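PDB 3AIZ: DNA polymerase sliding clamp 2 from Sulfolobus tokodaii, which serves as a subunit of a ring-shaped sliding clamp that encircles DNA and tethers the polymerase and other DNA-processing proteins to it during replication. Local coordinates for residues A[82-87]-A[104-109]; A[6-11]-A[234-239]; A[76-81]-A[111-116]; A[24-29]-A[70-75]. All coordinates share one frame; numbering follows the deposited sequence.

Contact 1 (A[82-87]-A[104-109]). With SO4 (sulfate ion), chain F.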
loop_
_atom_site.group_PDB
_atom_site.type_symbol
_atom_site.label_atom_id
_atom_site.label_comp_id
_atom_site.label_asym_id
_atom_site.label_seq_id
_atom_site.Cartn_x
_atom_site.Cartn_y
_atom_site.Cartn_z
ATOM N N ALA A 82 -19.890 -11.240 -1.165
ATOM C CA ALA A 82 -20.275 -11.565 -2.531
ATOM C C ALA A 82 -19.070 -11.504 -3.463
ATOM O O ALA A 82 -18.626 -10.421 -3.846
ATOM C CB ALA A 82 -21.369 -10.625 -3.012
ATOM N N LYS A 83 -18.546 -12.673 -3.819
ATOM C CA LYS A 83 -17.393 -12.760 -4.710
ATOM C C LYS A 83 -17.666 -12.073 -6.044
ATOM O O LYS A 83 -16.792 -11.406 -6.600
ATOM C CB LYS A 83 -17.004 -14.222 -4.945
ATOM C CG LYS A 83 -16.407 -14.918 -3.732
ATOM C CD LYS A 83 -15.053 -14.325 -3.368
ATOM C CE LYS A 83 -14.441 -15.029 -2.167
ATOM N NZ LYS A 83 -15.282 -14.889 -0.944
ATOM N N SER A 84 -18.883 -12.237 -6.551
ATOM C CA SER A 84 -19.257 -11.674 -7.843
ATOM C C SER A 84 -20.497 -10.791 -7.734
ATOM O O SER A 84 -21.170 -10.775 -6.703
ATOM C CB SER A 84 -19.498 -12.794 -8.856
ATOM O OG SER A 84 -19.876 -12.274 -10.117
ATOM N N LYS A 85 -20.789 -10.053 -8.800
ATOM C CA LYS A 85 -21.982 -9.218 -8.850
ATOM C C LYS A 85 -23.187 -10.031 -9.311
ATOM O O LYS A 85 -24.298 -9.512 -9.415
ATOM C CB LYS A 85 -21.767 -8.023 -9.781
ATOM C CG LYS A 85 -20.668 -7.075 -9.329
ATOM C CD LYS A 85 -20.517 -5.904 -10.288
ATOM C CE LYS A 85 -19.400 -4.971 -9.849
ATOM N NZ LYS A 85 -18.091 -5.677 -9.772
ATOM N N SER A 86 -22.958 -11.311 -9.588
ATOM C CA SER A 86 -24.022 -12.207 -10.020
ATOM C C SER A 86 -24.405 -13.178 -8.910
ATOM O O SER A 86 -25.152 -14.130 -9.136
ATOM C CB SER A 86 -23.594 -12.981 -11.268
ATOM O OG SER A 86 -23.304 -12.099 -12.337
ATOM N N ALA A 87 -23.888 -12.934 -7.710
ATOM C CA ALA A 87 -24.164 -13.798 -6.569
ATOM C C ALA A 87 -25.603 -13.640 -6.094
ATOM O O ALA A 87 -26.112 -12.525 -5.992
ATOM C CB ALA A 87 -23.197 -13.501 -5.435
ATOM N N ASP A 104 -22.408 -17.929 -5.267
ATOM C CA ASP A 104 -21.798 -17.383 -6.471
ATOM C C ASP A 104 -21.296 -18.490 -7.389
ATOM O O ASP A 104 -20.158 -18.939 -7.269
ATOM C CB ASP A 104 -20.649 -16.441 -6.114
ATOM C CG ASP A 104 -20.029 -15.799 -7.336
ATOM O OD1 ASP A 104 -20.730 -15.677 -8.363
ATOM O OD2 ASP A 104 -18.843 -15.416 -7.269
ATOM N N GLU A 105 -22.150 -18.919 -8.311
ATOM C CA GLU A 105 -21.809 -20.001 -9.224
ATOM C C GLU A 105 -20.566 -19.673 -10.047
ATOM O O GLU A 105 -19.791 -20.563 -10.398
ATOM C CB GLU A 105 -22.994 -20.315 -10.143
ATOM C CG GLU A 105 -22.798 -21.533 -11.033
ATOM C CD GLU A 105 -21.979 -21.231 -12.274
ATOM O OE1 GLU A 105 -21.915 -20.049 -12.674
ATOM O OE2 GLU A 105 -21.404 -22.179 -12.851
ATOM N N LYS A 106 -20.377 -18.392 -10.347
ATOM C CA LYS A 106 -19.265 -17.964 -11.189
ATOM C C LYS A 106 -17.913 -18.397 -10.627
ATOM O O LYS A 106 -17.053 -18.878 -11.365
ATOM C CB LYS A 106 -19.288 -16.447 -11.395
ATOM C CG LYS A 106 -18.221 -15.946 -12.357
ATOM C CD LYS A 106 -18.249 -14.434 -12.497
ATOM C CE LYS A 106 -17.154 -13.951 -13.436
ATOM N NZ LYS A 106 -17.135 -12.468 -13.568
ATOM N N THR A 107 -17.733 -18.228 -9.321
ATOM C CA THR A 107 -16.471 -18.572 -8.672
ATOM C C THR A 107 -16.556 -19.904 -7.934
ATOM O O THR A 107 -15.602 -20.325 -7.282
ATOM C CB THR A 107 -16.026 -17.481 -7.678
ATOM O OG1 THR A 107 -17.014 -17.334 -6.651
ATOM C CG2 THR A 107 -15.837 -16.153 -8.392
ATOM N N GLY A 108 -17.704 -20.562 -8.038
ATOM C CA GLY A 108 -17.910 -21.833 -7.370
ATOM C C GLY A 108 -17.728 -21.731 -5.868
ATOM O O GLY A 108 -17.130 -22.606 -5.245
ATOM N N THR A 109 -18.243 -20.654 -5.284
ATOM C CA THR A 109 -18.145 -20.455 -3.845
ATOM C C THR A 109 -19.500 -20.138 -3.226
ATOM O O THR A 109 -20.458 -19.815 -3.925
ATOM C CB THR A 109 -17.173 -19.317 -3.497
ATOM O OG1 THR A 109 -17.657 -18.087 -4.051
ATOM C CG2 THR A 109 -15.788 -19.614 -4.049
HETATM S S SO4 F . -17.710 -9.504 -11.145
HETATM O O1 SO4 F . -17.649 -8.298 -11.967
HETATM O O2 SO4 F . -18.470 -10.533 -11.851
HETATM O O3 SO4 F . -16.357 -9.985 -10.883
HETATM O O4 SO4 F . -18.367 -9.196 -9.878
#

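Contact 2 (A[6-11]-A[234-239])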
loop_
_atom_site.group_PDB
_atom_site.type_symbol
_atom_site.label_atom_id
_atom_site.label_comp_id
_atom_site.label_asym_id
_atom_site.label_seq_id
_atom_site.Cartn_x
_atom_site.Cartn_y
_atom_site.Cartn_z
ATOM N N TYR A 6 -33.363 -14.447 -3.463
ATOM C CA TYR A 6 -33.239 -13.198 -4.202
ATOM C C TYR A 6 -32.058 -13.286 -5.166
ATOM O O TYR A 6 -31.020 -13.856 -4.832
ATOM C CB TYR A 6 -33.067 -12.027 -3.236
ATOM C CG TYR A 6 -33.166 -10.677 -3.899
ATOM C CD1 TYR A 6 -34.400 -10.113 -4.186
ATOM C CD2 TYR A 6 -32.025 -9.963 -4.236
ATOM C CE1 TYR A 6 -34.496 -8.878 -4.794
ATOM C CE2 TYR A 6 -32.111 -8.728 -4.842
ATOM C CZ TYR A 6 -33.348 -8.190 -5.119
ATOM O OH TYR A 6 -33.435 -6.960 -5.723
ATOM N N SER A 7 -32.217 -12.720 -6.358
ATOM C CA SER A 7 -31.262 -12.941 -7.445
ATOM C C SER A 7 -30.020 -12.050 -7.416
ATOM O O SER A 7 -29.148 -12.179 -8.272
ATOM C CB SER A 7 -31.956 -12.800 -8.803
ATOM O OG SER A 7 -32.335 -11.456 -9.042
ATOM N N SER A 8 -29.932 -11.151 -6.441
ATOM C CA SER A 8 -28.792 -10.238 -6.384
ATOM C C SER A 8 -28.342 -9.895 -4.966
ATOM O O SER A 8 -29.002 -9.135 -4.258
ATOM C CB SER A 8 -29.092 -8.952 -7.156
ATOM O OG SER A 8 -28.012 -8.041 -7.054
ATOM N N ALA A 9 -27.205 -10.453 -4.565
ATOM C CA ALA A 9 -26.618 -10.147 -3.269
ATOM C C ALA A 9 -26.199 -8.684 -3.209
ATOM O O ALA A 9 -26.397 -8.013 -2.197
ATOM C CB ALA A 9 -25.424 -11.051 -3.002
ATOM N N LYS A 10 -25.622 -8.194 -4.302
ATOM C CA LYS A 10 -25.143 -6.819 -4.363
ATOM C C LYS A 10 -26.276 -5.823 -4.143
ATOM O O LYS A 10 -26.177 -4.936 -3.295
ATOM C CB LYS A 10 -24.453 -6.545 -5.703
ATOM C CG LYS A 10 -23.631 -5.265 -5.722
ATOM C CD LYS A 10 -23.082 -4.968 -7.111
ATOM C CE LYS A 10 -24.184 -4.519 -8.060
ATOM N NZ LYS A 10 -24.803 -3.236 -7.620
ATOM N N ASP A 11 -27.353 -5.974 -4.908
ATOM C CA ASP A 11 -28.505 -5.084 -4.796
ATOM C C ASP A 11 -29.116 -5.121 -3.398
ATOM O O ASP A 11 -29.477 -4.083 -2.842
ATOM C CB ASP A 11 -29.556 -5.425 -5.853
ATOM C CG ASP A 11 -29.112 -5.052 -7.256
ATOM O OD1 ASP A 11 -28.191 -4.218 -7.383
ATOM O OD2 ASP A 11 -29.683 -5.587 -8.229
ATOM N N THR A 234 -34.097 -1.275 -7.897
ATOM C CA THR A 234 -32.863 -1.903 -8.348
ATOM C C THR A 234 -33.165 -2.745 -9.582
ATOM O O THR A 234 -34.326 -3.003 -9.893
ATOM C CB THR A 234 -32.236 -2.786 -7.256
ATOM O OG1 THR A 234 -33.114 -3.876 -6.952
ATOM C CG2 THR A 234 -31.984 -1.975 -5.995
ATOM N N ASP A 235 -32.121 -3.171 -10.284
ATOM C CA ASP A 235 -32.301 -3.941 -11.511
ATOM C C ASP A 235 -32.752 -5.373 -11.234
ATOM O O ASP A 235 -32.987 -6.146 -12.161
ATOM C CB ASP A 235 -31.013 -3.945 -12.341
ATOM C CG ASP A 235 -30.702 -2.586 -12.942
ATOM O OD1 ASP A 235 -31.594 -1.710 -12.931
ATOM O OD2 ASP A 235 -29.567 -2.394 -13.430
ATOM N N SER A 236 -32.878 -5.721 -9.958
ATOM C CA SER A 236 -33.263 -7.076 -9.579
ATOM C C SER A 236 -34.598 -7.126 -8.834
ATOM O O SER A 236 -35.040 -8.193 -8.407
ATOM C CB SER A 236 -32.159 -7.739 -8.750
ATOM O OG SER A 236 -31.773 -6.917 -7.664
ATOM N N GLY A 237 -35.238 -5.968 -8.685
ATOM C CA GLY A 237 -36.547 -5.897 -8.062
ATOM C C GLY A 237 -36.552 -5.196 -6.718
ATOM O O GLY A 237 -37.451 -4.408 -6.425
ATOM N N GLY A 238 -35.550 -5.491 -5.896
ATOM C CA GLY A 238 -35.417 -4.870 -4.590
ATOM C C GLY A 238 -35.653 -3.375 -4.661
ATOM O O GLY A 238 -35.159 -2.700 -5.565
ATOM N N GLN A 239 -36.404 -2.851 -3.700
ATOM C CA GLN A 239 -36.870 -1.476 -3.784
ATOM C C GLN A 239 -36.730 -0.718 -2.469
ATOM O O GLN A 239 -37.083 -1.226 -1.404
ATOM C CB GLN A 239 -38.328 -1.460 -4.252
ATOM C CG GLN A 239 -38.906 -0.079 -4.489
ATOM C CD GLN A 239 -40.281 -0.132 -5.127
ATOM O OE1 GLN A 239 -40.801 -1.212 -5.414
ATOM N NE2 GLN A 239 -40.875 1.034 -5.357
#

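Contact 3 (A[76-81]-A[111-116])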
loop_
_atom_site.group_PDB
_atom_site.type_symbol
_atom_site.label_atom_id
_atom_site.label_comp_id
_atom_site.label_asym_id
_atom_site.label_seq_id
_atom_site.Cartn_x
_atom_site.Cartn_y
_atom_site.Cartn_z
ATOM N N LYS A 76 -25.231 -7.478 6.746
ATOM C CA LYS A 76 -24.411 -6.718 5.812
ATOM C C LYS A 76 -23.067 -7.404 5.586
ATOM O O LYS A 76 -22.562 -7.446 4.465
ATOM C CB LYS A 76 -24.204 -5.284 6.306
ATOM C CG LYS A 76 -25.452 -4.414 6.238
ATOM C CD LYS A 76 -25.149 -2.971 6.624
ATOM C CE LYS A 76 -26.387 -2.092 6.513
ATOM N NZ LYS A 76 -26.116 -0.675 6.892
ATOM N N LYS A 77 -22.496 -7.949 6.657
ATOM C CA LYS A 77 -21.220 -8.647 6.571
ATOM C C LYS A 77 -21.265 -9.777 5.546
ATOM O O LYS A 77 -20.366 -9.911 4.716
ATOM C CB LYS A 77 -20.813 -9.199 7.941
ATOM C CG LYS A 77 -20.573 -8.131 8.996
ATOM C CD LYS A 77 -20.153 -8.747 10.325
ATOM C CE LYS A 77 -19.924 -7.676 11.384
ATOM N NZ LYS A 77 -19.487 -8.256 12.685
ATOM N N ILE A 78 -22.321 -10.583 5.610
ATOM C CA ILE A 78 -22.471 -11.732 4.720
ATOM C C ILE A 78 -22.675 -11.321 3.262
ATOM O O ILE A 78 -22.169 -11.974 2.350
ATOM C CB ILE A 78 -23.632 -12.645 5.169
ATOM C CG1 ILE A 78 -23.812 -13.808 4.191
ATOM C CG2 ILE A 78 -24.918 -11.849 5.301
ATOM C CD1 ILE A 78 -22.609 -14.718 4.093
ATOM N N LEU A 79 -23.412 -10.237 3.047
ATOM C CA LEU A 79 -23.688 -9.761 1.695
ATOM C C LEU A 79 -22.451 -9.148 1.040
ATOM O O LEU A 79 -22.340 -9.114 -0.186
ATOM C CB LEU A 79 -24.842 -8.758 1.700
ATOM C CG LEU A 79 -26.204 -9.325 2.102
ATOM C CD1 LEU A 79 -27.263 -8.236 2.104
ATOM C CD2 LEU A 79 -26.603 -10.463 1.178
ATOM N N GLY A 80 -21.525 -8.666 1.863
ATOM C CA GLY A 80 -20.280 -8.107 1.366
ATOM C C GLY A 80 -19.332 -9.187 0.880
ATOM O O GLY A 80 -18.420 -8.921 0.097
ATOM N N LYS A 81 -19.553 -10.414 1.346
ATOM C CA LYS A 81 -18.734 -11.554 0.947
ATOM C C LYS A 81 -19.062 -12.013 -0.470
ATOM O O LYS A 81 -18.575 -13.050 -0.923
ATOM C CB LYS A 81 -18.922 -12.719 1.924
ATOM C CG LYS A 81 -18.503 -12.410 3.351
ATOM C CD LYS A 81 -18.663 -13.627 4.247
ATOM C CE LYS A 81 -18.301 -13.302 5.687
ATOM N NZ LYS A 81 -16.901 -12.807 5.808
ATOM N N SER A 111 -21.318 -18.790 0.918
ATOM C CA SER A 111 -21.101 -18.344 2.284
ATOM C C SER A 111 -22.437 -18.269 2.999
ATOM O O SER A 111 -23.455 -17.943 2.392
ATOM C CB SER A 111 -20.413 -16.978 2.306
ATOM O OG SER A 111 -19.094 -17.057 1.796
ATOM N N ASN A 112 -22.441 -18.586 4.287
ATOM C CA ASN A 112 -23.664 -18.502 5.068
ATOM C C ASN A 112 -23.428 -17.932 6.457
ATOM O O ASN A 112 -22.288 -17.738 6.877
ATOM C CB ASN A 112 -24.359 -19.866 5.153
ATOM C CG ASN A 112 -23.537 -20.901 5.900
ATOM O OD1 ASN A 112 -22.653 -20.563 6.686
ATOM N ND2 ASN A 112 -23.833 -22.172 5.660
ATOM N N ILE A 113 -24.518 -17.659 7.162
ATOM C CA ILE A 113 -24.442 -17.165 8.526
ATOM C C ILE A 113 -25.784 -17.355 9.223
ATOM O O ILE A 113 -26.838 -17.055 8.663
ATOM C CB ILE A 113 -24.013 -15.682 8.572
ATOM C CG1 ILE A 113 -23.746 -15.246 10.013
ATOM C CG2 ILE A 113 -25.058 -14.794 7.912
ATOM C CD1 ILE A 113 -23.243 -13.824 10.132
ATOM N N TYR A 114 -25.737 -17.878 10.442
ATOM C CA TYR A 114 -26.941 -18.090 11.228
ATOM C C TYR A 114 -27.146 -16.914 12.173
ATOM O O TYR A 114 -26.411 -16.751 13.146
ATOM C CB TYR A 114 -26.840 -19.399 12.013
ATOM C CG TYR A 114 -26.702 -20.627 11.139
ATOM C CD1 TYR A 114 -25.484 -20.957 10.559
ATOM C CD2 TYR A 114 -27.788 -21.461 10.899
ATOM C CE1 TYR A 114 -25.351 -22.078 9.761
ATOM C CE2 TYR A 114 -27.665 -22.585 10.101
ATOM C CZ TYR A 114 -26.443 -22.888 9.536
ATOM O OH TYR A 114 -26.312 -24.005 8.741
ATOM N N ILE A 115 -28.145 -16.090 11.876
ATOM C CA ILE A 115 -28.415 -14.900 12.671
ATOM C C ILE A 115 -29.469 -15.165 13.739
ATOM O O ILE A 115 -30.594 -15.558 13.427
ATOM C CB ILE A 115 -28.895 -13.734 11.787
ATOM C CG1 ILE A 115 -27.856 -13.417 10.710
ATOM C CG2 ILE A 115 -29.184 -12.505 12.634
ATOM C CD1 ILE A 115 -28.260 -12.288 9.787
ATOM N N LYS A 116 -29.101 -14.954 14.998
ATOM C CA LYS A 116 -30.060 -15.047 16.091
ATOM C C LYS A 116 -31.067 -13.915 15.962
ATOM O O LYS A 116 -30.687 -12.751 15.836
ATOM C CB LYS A 116 -29.356 -14.974 17.446
ATOM C CG LYS A 116 -28.432 -16.147 17.735
ATOM C CD LYS A 116 -27.835 -16.055 19.132
ATOM C CE LYS A 116 -26.946 -17.253 19.432
ATOM N NZ LYS A 116 -26.383 -17.199 20.810
#

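Contact 4 (A[24-29]-A[70-75])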
loop_
_atom_site.group_PDB
_atom_site.type_symbol
_atom_site.label_atom_id
_atom_site.label_comp_id
_atom_site.label_asym_id
_atom_site.label_seq_id
_atom_site.Cartn_x
_atom_site.Cartn_y
_atom_site.Cartn_z
ATOM N N ASP A 24 -29.295 -0.897 15.104
ATOM C CA ASP A 24 -28.631 -2.176 14.880
ATOM C C ASP A 24 -29.622 -3.302 14.585
ATOM O O ASP A 24 -29.255 -4.325 14.008
ATOM C CB ASP A 24 -27.758 -2.548 16.081
ATOM C CG ASP A 24 -26.566 -1.624 16.243
ATOM O OD1 ASP A 24 -26.464 -0.641 15.479
ATOM O OD2 ASP A 24 -25.729 -1.885 17.134
ATOM N N GLU A 25 -30.877 -3.105 14.978
ATOM C CA GLU A 25 -31.895 -4.137 14.819
ATOM C C GLU A 25 -33.015 -3.692 13.883
ATOM O O GLU A 25 -33.507 -2.568 13.979
ATOM C CB GLU A 25 -32.486 -4.513 16.181
ATOM C CG GLU A 25 -31.453 -4.887 17.239
ATOM C CD GLU A 25 -30.905 -6.292 17.064
ATOM O OE1 GLU A 25 -31.661 -7.176 16.605
ATOM O OE2 GLU A 25 -29.720 -6.515 17.397
ATOM N N ILE A 26 -33.412 -4.578 12.975
ATOM C CA ILE A 26 -34.560 -4.324 12.114
ATOM C C ILE A 26 -35.488 -5.529 12.117
ATOM O O ILE A 26 -35.098 -6.620 12.532
ATOM C CB ILE A 26 -34.145 -4.032 10.662
ATOM C CG1 ILE A 26 -33.644 -5.309 9.983
ATOM C CG2 ILE A 26 -33.092 -2.940 10.617
ATOM C CD1 ILE A 26 -33.331 -5.133 8.515
ATOM N N ILE A 27 -36.716 -5.330 11.652
ATOM C CA ILE A 27 -37.678 -6.417 11.568
ATOM C C ILE A 27 -37.988 -6.767 10.118
ATOM O O ILE A 27 -38.671 -6.016 9.422
ATOM C CB ILE A 27 -38.988 -6.073 12.298
ATOM C CG1 ILE A 27 -38.727 -5.860 13.790
ATOM C CG2 ILE A 27 -40.018 -7.173 12.093
ATOM C CD1 ILE A 27 -39.977 -5.577 14.594
ATOM N N LEU A 28 -37.468 -7.904 9.666
ATOM C CA LEU A 28 -37.789 -8.417 8.342
ATOM C C LEU A 28 -39.167 -9.061 8.357
ATOM O O LEU A 28 -39.397 -10.036 9.072
ATOM C CB LEU A 28 -36.751 -9.444 7.891
ATOM C CG LEU A 28 -35.451 -8.934 7.271
ATOM C CD1 LEU A 28 -34.494 -10.090 7.047
ATOM C CD2 LEU A 28 -35.728 -8.205 5.965
ATOM N N ASN A 29 -40.084 -8.512 7.569
ATOM C CA ASN A 29 -41.436 -9.043 7.492
ATOM C C ASN A 29 -41.635 -9.910 6.255
ATOM O O ASN A 29 -41.521 -9.433 5.126
ATOM C CB ASN A 29 -42.460 -7.907 7.513
ATOM C CG ASN A 29 -42.367 -7.065 8.770
ATOM O OD1 ASN A 29 -42.545 -7.563 9.880
ATOM N ND2 ASN A 29 -42.089 -5.778 8.599
ATOM N N ILE A 70 -33.830 -9.022 13.424
ATOM C CA ILE A 70 -32.430 -9.417 13.315
ATOM C C ILE A 70 -31.475 -8.228 13.384
ATOM O O ILE A 70 -31.882 -7.079 13.220
ATOM C CB ILE A 70 -32.169 -10.166 11.997
ATOM C CG1 ILE A 70 -32.260 -9.202 10.813
ATOM C CG2 ILE A 70 -33.150 -11.316 11.836
ATOM C CD1 ILE A 70 -31.961 -9.844 9.481
ATOM N N ASN A 71 -30.200 -8.521 13.628
ATOM C CA ASN A 71 -29.156 -7.505 13.634
ATOM C C ASN A 71 -28.696 -7.207 12.213
ATOM O O ASN A 71 -28.036 -8.031 11.579
ATOM C CB ASN A 71 -27.974 -7.964 14.494
ATOM C CG ASN A 71 -26.919 -6.883 14.670
ATOM O OD1 ASN A 71 -26.731 -6.030 13.802
ATOM N ND2 ASN A 71 -26.221 -6.919 15.800
ATOM N N ILE A 72 -29.046 -6.025 11.718
ATOM C CA ILE A 72 -28.772 -5.658 10.332
ATOM C C ILE A 72 -27.283 -5.699 9.989
ATOM O O ILE A 72 -26.911 -5.971 8.847
ATOM C CB ILE A 72 -29.334 -4.261 10.000
ATOM C CG1 ILE A 72 -29.165 -3.961 8.509
ATOM C CG2 ILE A 72 -28.659 -3.196 10.849
ATOM C CD1 ILE A 72 -29.713 -2.619 8.095
ATOM N N ASN A 73 -26.438 -5.431 10.977
ATOM C CA ASN A 73 -24.995 -5.425 10.763
ATOM C C ASN A 73 -24.471 -6.772 10.275
ATOM O O ASN A 73 -23.685 -6.836 9.329
ATOM C CB ASN A 73 -24.267 -5.000 12.039
ATOM C CG ASN A 73 -24.527 -3.550 12.400
ATOM O OD1 ASN A 73 -24.452 -2.662 11.550
ATOM N ND2 ASN A 73 -24.831 -3.301 13.670
ATOM N N ASP A 74 -24.913 -7.846 10.924
ATOM C CA ASP A 74 -24.506 -9.194 10.545
ATOM C C ASP A 74 -24.946 -9.523 9.124
ATOM O O ASP A 74 -24.231 -10.197 8.382
ATOM C CB ASP A 74 -25.091 -10.222 11.515
ATOM C CG ASP A 74 -24.585 -10.041 12.931
ATOM O OD1 ASP A 74 -23.552 -9.362 13.111
ATOM O OD2 ASP A 74 -25.220 -10.579 13.862
ATOM N N LEU A 75 -26.127 -9.042 8.753
ATOM C CA LEU A 75 -26.681 -9.301 7.429
ATOM C C LEU A 75 -25.912 -8.548 6.350
ATOM O O LEU A 75 -25.933 -8.927 5.180
ATOM C CB LEU A 75 -28.164 -8.926 7.391
ATOM C CG LEU A 75 -28.916 -9.187 6.085
ATOM C CD1 LEU A 75 -28.693 -10.613 5.608
ATOM C CD2 LEU A 75 -30.399 -8.902 6.261
#

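Contact 1 (A[82-87]-A[104-109])
Asp104 meets Ser84 and Lys83 through its carboxylate, and no hydrogen bond passes between the two loops. Ser84 CB comes obliquely at the oxygen end of the flat group, over neither face nor edge, with Asp104 OD2 at 3.1 Å, while Lys83 CB comes within 3.2 Å of that same Asp104 OD2. Further along, Lys83 lies at about a right angle to Thr107 and Thr109, its CG being 3.4 Å from Thr109 OG1. Where the loops come closest, at Ala87 and Asp104 (CA atoms 4.3 Å apart), CB packs on CB.

What holds the acid in place lies within its own turn. Thr107 OG1, tucked back over its own main chain (chi1 61°), donates to Asp104 OD2 from above the carboxylate plane at 2.7 Å, and in turn accepts from Thr109 OG1, so the three side chains form a short relay. Gly108 and Thr109 both face Asp104 in a G1 beta bulge, with Gly108 at positive phi. The opposing loop has its own brace, an ST turn in which Ser84 OG accepts from Ser86 N.

A sulfate ion, probably from the crystallisation liquor, adds the polar link that the protein atoms lack. Its O2 accepts from Ser84 OG at 2.8 Å and from Lys106 NZ at 2.9 Å, the lysine reaching it with an extended chain; its O4 accepts from Lys85 N at 2.8 Å.

Loop 82-87 joins helix 72-80 to strand 88-93. The other segment is the turn of a beta hairpin, closed by the backbone-bonded pair Asp104 and Thr109. Ala82 and Ala87 lean on Ala9 of helix 9-16, while Gly108 makes a backbone hydrogen bond to the neighbouring clamp C subunit.

Contact 2 (A[6-11]-A[234-239])
Tyr6 and Ser236 meet because of their first torsions: the tyrosine ring is trans to N (chi1 -170°), carrying OH to the turn, and Ser236 OG folds over the main chain of its own residue (chi1 52°), facing the helix start. Tyr6 OH donates to Ser236 OG at 2.6 Å and accepts from Gly238 N, which approaches the ring edge in plane. Ser236 OG then donates to Asp11 OD2 at 2.5 Å, on the anti lone pair, directed away from the other oxygen. Asp11 also lies alongside Thr234, the two pointing in opposing senses, with Asp11 CG 3.9 Å from Thr234 CB.

Each partner is braced locally. Ser8 is the N-cap of helix 9-16, its OG accepting from Asp11 N at 3.1 Å. Across from it, Thr234 to Gly237 form a type I turn, and Gly238 O receives both Thr234 N and Thr234 OG1. The contact thus joins a helix start of the N-terminal half to a turn of the C-terminal half.

Chemically this is a directed chain, amide to phenol to alcohol to carboxylate, in which each hydroxyl acts once as hydrogen-bond donor and once as acceptor. A negative charge on Asp11, paired with Lys10 NZ through OD1, would probably polarise the whole series.

Contact 3 (A[76-81]-A[111-116])
Helix 76-80 and strand 111-116 run almost exactly antiparallel, at 173° with their axes 8.6 Å apart, and Ile78 lies opposite Asn112, their CA atoms separated by 6.9 Å. The contact depends on Ile78, whose CB points at the strand. Its CG1 stands across from the amide nitrogen (chi1 177°), and chi2 of 62° then turns Ile78 CD1 to within 3.6 Å of Ser111 CB, where it also lies over the backbone towards Asn112 N. Ile78 and Ile113 run alongside in opposing senses, Ile113 CG2 fitting beside the root of the other side chain at 3.8 Å from Ile78 CB.

This is the layering of the DNA clamp fold, a helix lying on the inner face of a curved sheet; in sliding clamps such helices line the central hole through which DNA passes. This part of strand 109-120 also meets the subunit interface: Ser111, Asn112 and Ile113 pair in an antiparallel ladder with a strand of the neighbouring clamp C subunit.

Lys81 adds a looser touch, laying its aliphatic chain near Ser111, whose OG bonds to Ser174 OG of clamp C. Asn112 points away from the helix, and its OD1 bonds to Ser173 OG of that subunit. Val102 of strand 97-104, next to Ser111 in the sheet, also touches Ile78.

Contact 4 (A[24-29]-A[70-75])
Ile26 and Ile70 face each other as an antiparallel hydrogen-bonded pair, clasped by two backbone hydrogen bonds, Ile26 N to Ile70 O and Ile70 N to Ile26 O, both 2.9 Å. Their side chains rise from one face of the sheet, CG1 beside CG1. Beyond them the apolar bumps interlock: Leu28 CD1 presses on Ile70 CD1 at 3.5 Å, and Leu75 CD2 closes over Leu28 from the helix. Ile26 and Ile72 meet at about a right angle, Ile26 CG2 resting 4.0 Å from Ile72 CB, while Ile72 CG2 fits into the hollow beside the Asp24 carbonyl.

Here a strand turns straight into a helix, 66-71 into 72-80, alongside strand 25-30 in the N-terminal sheet of the clamp. Asn71 is the N-cap: a chi1 of -173° turns its amide away from its own N, and OD1 accepts from Asn73 N at 2.9 Å. The neighbouring amide, Ile72 N, is caught by Asp24 O across the contact at 2.9 Å, tilted 26° from the carbonyl plane.

On the opposite face Glu25, bent at chi2, brings OE1 to the Ile70-Asn71 peptide, 3.4 Å from Ile70 C, and OE2 beside Asn71 CB; Lys69 is a long, weak ion partner of OE1. The Asp24 carboxylate and Asn73 amide have their planes 73° apart, with Asp24 CG 3.5 Å from Asn73 ND2. The apolar face is walled by Leu98 and Ile115, which touch Ile70, and Ile72 extends the filling towards Leu19 and Val22.

All four contacts belong at least in part to the N-terminal half, and only contact 2 reaches into the C-terminal half, its segments enclosing the other three in sequence. Contact 4 closes before contact 3 opens, and contact 1 falls within contact 3. Helix 72-80 threads through contacts 4 and 3, whose centres lie 11 Å apart. Contacts 3 and 1 have their centres 14 Å apart, and their segments adjoin in sequence. Contacts 3 and 4 share a sheet, with Ile115 packing on Ile70. Contacts 1 and 2 meet at helix 9-16. One connected framework thus runs from the junction of the two halves to the subunit interface of the clamp.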